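Local coordinates for protein heme oxygenase (Chlamydomonas reinhardtii, PDB 4RAJ) that probably catalyses the oxygen-dependent breakdown of heme to biliverdin, with release of iron and carbon monoxide, and is captured here without heme, at residues A[119-132]-A[213-227]. Numbering follows the deposited sequence.
Sequences SQALKDYEAHLASL and EHLAAFGHNNAIIKA
An antiparallel helix pair of the all-helical heme oxygenase fold is joined here by Y125 and H220, whose rings form an offset stack. The segment axes approach to 8.3 Å at 153°. The ring planes lie 6° apart, and Y125 CD1 is 3.5 Å from H220 CG. H220 CB also makes a CH-pi contact on that face of Y125, while L129 CD1 covers the opposite one. With CG anti to the backbone N (chi1 -166°), Y125 reaches across as a knob among A217, H220, N221 and I224. I224 CD1 touches the ring edge at CD2, 3.8 Å away. The buried hydroxyl of Y125 is hydrogen-bonded to Q147 and to H143, which also hydrogen-bonds E213 OE1. That same oxygen takes a nearly straight 2.8 Å hydrogen bond from H128 NE2, in the histidine ring plane and on the syn side of the carboxylate. Toward the other end the backbones come close, and A121 CB lies 3.8 Å from A223 CB. One water links S119 OG to I224 O; another links A121 O to H220 ND1. N221 OD1 hydrogen-bonds Q147, and N221 ND2 a polyether (PG6) probably from the crystallisation liquor. A single aromatic knob seated in the facing helix thus marks this pair within the heme oxygenase fold.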
loop_
_atom_site.group_PDB
_atom_site.type_symbol
_atom_site.label_atom_id
_atom_site.label_comp_id
_atom_site.label_asym_id
_atom_site.label_seq_id
_atom_site.Cartn_x
_atom_site.Cartn_y
_atom_site.Cartn_z
ATOM N N SER A 119 10.167 6.274 11.293
ATOM C CA SER A 119 11.354 5.424 11.288
ATOM C C SER A 119 12.251 5.761 10.102
ATOM O O SER A 119 11.803 6.356 9.124
ATOM C CB SER A 119 10.965 3.943 11.234
ATOM O OG SER A 119 10.332 3.624 10.003
ATOM N N GLN A 120 13.515 5.364 10.177
ATOM C CA GLN A 120 14.403 5.563 9.038
ATOM C C GLN A 120 13.877 4.732 7.865
ATOM O O GLN A 120 13.933 5.166 6.710
ATOM C CB GLN A 120 15.842 5.175 9.373
ATOM C CG GLN A 120 16.823 5.599 8.297
ATOM C CD GLN A 120 16.817 7.102 8.063
ATOM O OE1 GLN A 120 16.910 7.893 9.008
ATOM N NE2 GLN A 120 16.685 7.505 6.803
ATOM N N ALA A 121 13.344 3.550 8.171
ATOM C CA ALA A 121 12.808 2.669 7.134
ATOM C C ALA A 121 11.700 3.358 6.335
ATOM O O ALA A 121 11.641 3.256 5.107
ATOM C CB ALA A 121 12.292 1.377 7.750
ATOM N N LEU A 122 10.818 4.058 7.038
ATOM C CA LEU A 122 9.729 4.773 6.371
ATOM C C LEU A 122 10.278 5.933 5.544
ATOM O O LEU A 122 9.875 6.142 4.404
ATOM C CB LEU A 122 8.720 5.285 7.399
ATOM C CG LEU A 122 7.619 6.212 6.844
ATOM C CD1 LEU A 122 6.817 5.518 5.749
ATOM C CD2 LEU A 122 6.683 6.675 7.947
ATOM N N LYS A 123 11.196 6.694 6.125
ATOM C CA LYS A 123 11.782 7.830 5.412
ATOM C C LYS A 123 12.517 7.380 4.153
ATOM O O LYS A 123 12.444 8.041 3.109
ATOM C CB LYS A 123 12.719 8.615 6.341
ATOM C CG LYS A 123 11.955 9.324 7.464
ATOM C CD LYS A 123 12.839 10.222 8.334
ATOM C CE LYS A 123 13.702 9.426 9.282
ATOM N NZ LYS A 123 14.481 10.338 10.171
ATOM N N ASP A 124 13.204 6.247 4.243
ATOM C CA ASP A 124 13.904 5.692 3.092
ATOM C C ASP A 124 12.931 5.325 1.963
ATOM O O ASP A 124 13.221 5.541 0.792
ATOM C CB ASP A 124 14.731 4.458 3.503
ATOM C CG ASP A 124 15.974 4.820 4.336
ATOM O OD1 ASP A 124 16.379 5.999 4.357
ATOM O OD2 ASP A 124 16.543 3.914 4.975
ATOM N N TYR A 125 11.780 4.756 2.308
ATOM C CA TYR A 125 10.804 4.384 1.285
ATOM C C TYR A 125 10.180 5.641 0.693
ATOM O O TYR A 125 10.013 5.740 -0.527
ATOM C CB TYR A 125 9.722 3.460 1.875
ATOM C CG TYR A 125 8.854 2.741 0.846
ATOM C CD1 TYR A 125 9.231 2.643 -0.493
ATOM C CD2 TYR A 125 7.654 2.161 1.229
ATOM C CE1 TYR A 125 8.423 1.983 -1.430
ATOM C CE2 TYR A 125 6.844 1.506 0.310
ATOM C CZ TYR A 125 7.228 1.414 -1.013
ATOM O OH TYR A 125 6.397 0.751 -1.897
ATOM N N GLU A 126 9.845 6.605 1.554
ATOM C CA GLU A 126 9.320 7.888 1.074
ATOM C C GLU A 126 10.260 8.544 0.059
ATOM O O GLU A 126 9.822 9.064 -0.969
ATOM C CB GLU A 126 9.094 8.841 2.239
ATOM C CG GLU A 126 7.911 8.490 3.139
ATOM C CD GLU A 126 7.808 9.452 4.304
ATOM O OE1 GLU A 126 8.871 9.854 4.825
ATOM O OE2 GLU A 126 6.680 9.826 4.679
ATOM N N ALA A 127 11.551 8.515 0.363
ATOM C CA ALA A 127 12.567 9.107 -0.503
ATOM C C ALA A 127 12.659 8.350 -1.818
ATOM O O ALA A 127 12.764 8.953 -2.892
ATOM C CB ALA A 127 13.912 9.119 0.202
ATOM N N HIS A 128 12.591 7.027 -1.730
ATOM C CA HIS A 128 12.668 6.180 -2.912
ATOM C C HIS A 128 11.495 6.430 -3.855
ATOM O O HIS A 128 11.676 6.544 -5.066
ATOM C CB HIS A 128 12.708 4.706 -2.516
ATOM C CG HIS A 128 12.827 3.781 -3.686
ATOM N ND1 HIS A 128 13.916 3.792 -4.531
ATOM C CD2 HIS A 128 11.990 2.831 -4.162
ATOM C CE1 HIS A 128 13.746 2.881 -5.474
ATOM N NE2 HIS A 128 12.589 2.281 -5.269
ATOM N N LEU A 129 10.290 6.507 -3.301
ATOM C CA LEU A 129 9.104 6.770 -4.106
ATOM C C LEU A 129 9.167 8.136 -4.783
ATOM O O LEU A 129 8.818 8.272 -5.964
ATOM C CB LEU A 129 7.841 6.679 -3.235
ATOM C CG LEU A 129 7.528 5.264 -2.749
ATOM C CD1 LEU A 129 6.431 5.250 -1.677
ATOM C CD2 LEU A 129 7.113 4.399 -3.926
ATOM N N ALA A 130 9.602 9.145 -4.033
ATOM C CA ALA A 130 9.743 10.491 -4.586
ATOM C C ALA A 130 10.740 10.482 -5.739
ATOM O O ALA A 130 10.520 11.118 -6.778
ATOM C CB ALA A 130 10.182 11.471 -3.515
ATOM N N SER A 131 11.828 9.743 -5.554
ATOM C CA SER A 131 12.864 9.646 -6.566
ATOM C C SER A 131 12.354 8.935 -7.818
ATOM O O SER A 131 12.702 9.321 -8.931
ATOM C CB SER A 131 14.088 8.922 -6.013
ATOM O OG SER A 131 15.174 9.005 -6.919
ATOM N N LEU A 132 11.546 7.892 -7.636
ATOM C CA LEU A 132 10.952 7.216 -8.775
ATOM C C LEU A 132 10.038 8.170 -9.519
ATOM O O LEU A 132 10.007 8.171 -10.745
ATOM C CB LEU A 132 10.175 5.970 -8.343
ATOM C CG LEU A 132 10.950 4.736 -7.898
ATOM C CD1 LEU A 132 9.951 3.648 -7.490
ATOM C CD2 LEU A 132 11.897 4.233 -9.008
ATOM N N GLU A 213 11.286 -3.681 -8.540
ATOM C CA GLU A 213 10.585 -2.724 -7.701
ATOM C C GLU A 213 9.462 -3.397 -6.908
ATOM O O GLU A 213 9.178 -2.992 -5.789
ATOM C CB GLU A 213 10.046 -1.568 -8.542
ATOM C CG GLU A 213 11.165 -0.632 -9.012
ATOM C CD GLU A 213 11.933 -0.006 -7.857
ATOM O OE1 GLU A 213 11.300 0.401 -6.852
ATOM O OE2 GLU A 213 13.178 0.073 -7.952
ATOM N N HIS A 214 8.841 -4.419 -7.497
ATOM C CA HIS A 214 7.843 -5.261 -6.822
ATOM C C HIS A 214 8.467 -5.910 -5.568
ATOM O O HIS A 214 7.901 -5.854 -4.480
ATOM C CB HIS A 214 7.324 -6.317 -7.816
ATOM C CG HIS A 214 6.418 -7.359 -7.228
ATOM N ND1 HIS A 214 5.193 -7.063 -6.670
ATOM C CD2 HIS A 214 6.546 -8.708 -7.164
ATOM C CE1 HIS A 214 4.609 -8.183 -6.277
ATOM N NE2 HIS A 214 5.414 -9.194 -6.553
ATOM N N LEU A 215 9.646 -6.509 -5.721
ATOM C CA LEU A 215 10.334 -7.110 -4.581
ATOM C C LEU A 215 10.712 -6.039 -3.559
ATOM O O LEU A 215 10.672 -6.276 -2.349
ATOM C CB LEU A 215 11.589 -7.865 -5.046
ATOM C CG LEU A 215 11.340 -9.041 -5.983
ATOM C CD1 LEU A 215 12.680 -9.599 -6.475
ATOM C CD2 LEU A 215 10.520 -10.119 -5.282
ATOM N N ALA A 216 11.100 -4.862 -4.051
ATOM C CA ALA A 216 11.550 -3.784 -3.168
ATOM C C ALA A 216 10.412 -3.302 -2.276
ATOM O O ALA A 216 10.641 -2.917 -1.128
ATOM C CB ALA A 216 12.116 -2.609 -3.970
ATOM N N ALA A 217 9.192 -3.320 -2.804
ATOM C CA ALA A 217 8.036 -2.887 -2.016
ATOM C C ALA A 217 7.839 -3.809 -0.822
ATOM O O ALA A 217 7.580 -3.340 0.286
ATOM C CB ALA A 217 6.780 -2.836 -2.883
ATOM N N PHE A 218 7.977 -5.119 -1.029
ATOM C CA PHE A 218 7.931 -6.055 0.100
ATOM C C PHE A 218 9.051 -5.744 1.086
ATOM O O PHE A 218 8.847 -5.719 2.301
ATOM C CB PHE A 218 8.056 -7.508 -0.365
ATOM C CG PHE A 218 6.801 -8.074 -0.945
ATOM C CD1 PHE A 218 5.850 -8.668 -0.124
ATOM C CD2 PHE A 218 6.569 -8.031 -2.312
ATOM C CE1 PHE A 218 4.686 -9.202 -0.654
ATOM C CE2 PHE A 218 5.404 -8.559 -2.850
ATOM C CZ PHE A 218 4.461 -9.141 -2.019
ATOM N N GLY A 219 10.246 -5.523 0.553
ATOM C CA GLY A 219 11.398 -5.252 1.395
ATOM C C GLY A 219 11.206 -4.017 2.257
ATOM O O GLY A 219 11.497 -4.035 3.467
ATOM N N HIS A 220 10.717 -2.945 1.635
ATOM C CA HIS A 220 10.458 -1.705 2.355
ATOM C C HIS A 220 9.383 -1.915 3.418
ATOM O O HIS A 220 9.511 -1.443 4.550
ATOM C CB HIS A 220 10.045 -0.601 1.384
ATOM C CG HIS A 220 11.191 0.001 0.629
ATOM N ND1 HIS A 220 12.133 0.808 1.232
ATOM C CD2 HIS A 220 11.540 -0.075 -0.679
ATOM C CE1 HIS A 220 13.020 1.193 0.330
ATOM N NE2 HIS A 220 12.680 0.676 -0.840
ATOM N N ASN A 221 8.295 -2.590 3.033
ATOM C CA ASN A 221 7.197 -2.831 3.953
ATOM C C ASN A 221 7.677 -3.609 5.156
ATOM O O ASN A 221 7.327 -3.298 6.288
ATOM C CB ASN A 221 6.053 -3.589 3.264
ATOM C CG ASN A 221 5.170 -2.681 2.440
ATOM O OD1 ASN A 221 5.513 -1.528 2.200
ATOM N ND2 ASN A 221 4.028 -3.198 1.999
ATOM N N ASN A 222 8.500 -4.620 4.917
ATOM C CA ASN A 222 8.971 -5.444 6.036
ATOM C C ASN A 222 9.840 -4.630 6.993
ATOM O O ASN A 222 9.733 -4.763 8.210
ATOM C CB ASN A 222 9.723 -6.666 5.510
ATOM C CG ASN A 222 8.792 -7.683 4.886
ATOM O OD1 ASN A 222 7.566 -7.506 4.891
ATOM N ND2 ASN A 222 9.358 -8.748 4.332
ATOM N N ALA A 223 10.666 -3.759 6.425
ATOM C CA ALA A 223 11.535 -2.886 7.202
ATOM C C ALA A 223 10.722 -1.935 8.067
ATOM O O ALA A 223 11.047 -1.700 9.229
ATOM C CB ALA A 223 12.453 -2.102 6.271
ATOM N N ILE A 224 9.663 -1.389 7.486
ATOM C CA ILE A 224 8.786 -0.445 8.182
ATOM C C ILE A 224 8.035 -1.144 9.323
ATOM O O ILE A 224 7.933 -0.625 10.442
ATOM C CB ILE A 224 7.820 0.201 7.188
ATOM C CG1 ILE A 224 8.618 1.082 6.213
ATOM C CG2 ILE A 224 6.752 1.022 7.892
ATOM C CD1 ILE A 224 7.822 1.571 5.005
ATOM N N ILE A 225 7.535 -2.338 9.038
ATOM C CA ILE A 225 6.869 -3.149 10.053
ATOM C C ILE A 225 7.799 -3.494 11.221
ATOM O O ILE A 225 7.425 -3.384 12.393
ATOM C CB ILE A 225 6.324 -4.440 9.429
ATOM C CG1 ILE A 225 5.171 -4.104 8.482
ATOM C CG2 ILE A 225 5.822 -5.386 10.503
ATOM C CD1 ILE A 225 4.827 -5.219 7.537
ATOM N N LYS A 226 9.024 -3.894 10.904
ATOM C CA LYS A 226 9.954 -4.317 11.949
ATOM C C LYS A 226 10.435 -3.143 12.791
ATOM O O LYS A 226 10.762 -3.308 13.965
ATOM C CB LYS A 226 11.144 -5.055 11.332
ATOM C CG LYS A 226 10.786 -6.475 10.946
ATOM C CD LYS A 226 11.995 -7.264 10.490
ATOM C CE LYS A 226 12.510 -6.737 9.165
ATOM N NZ LYS A 226 13.416 -7.724 8.507
ATOM N N ALA A 227 10.450 -1.954 12.200
ATOM C CA ALA A 227 10.934 -0.767 12.900
ATOM C C ALA A 227 9.883 -0.195 13.854
ATOM O O ALA A 227 10.184 0.681 14.661
ATOM C CB ALA A 227 11.371 0.301 11.892
HETATM O O HOH W 1 8.395 1.979 10.898
HETATM O O HOH W 2 12.581 1.066 3.978
#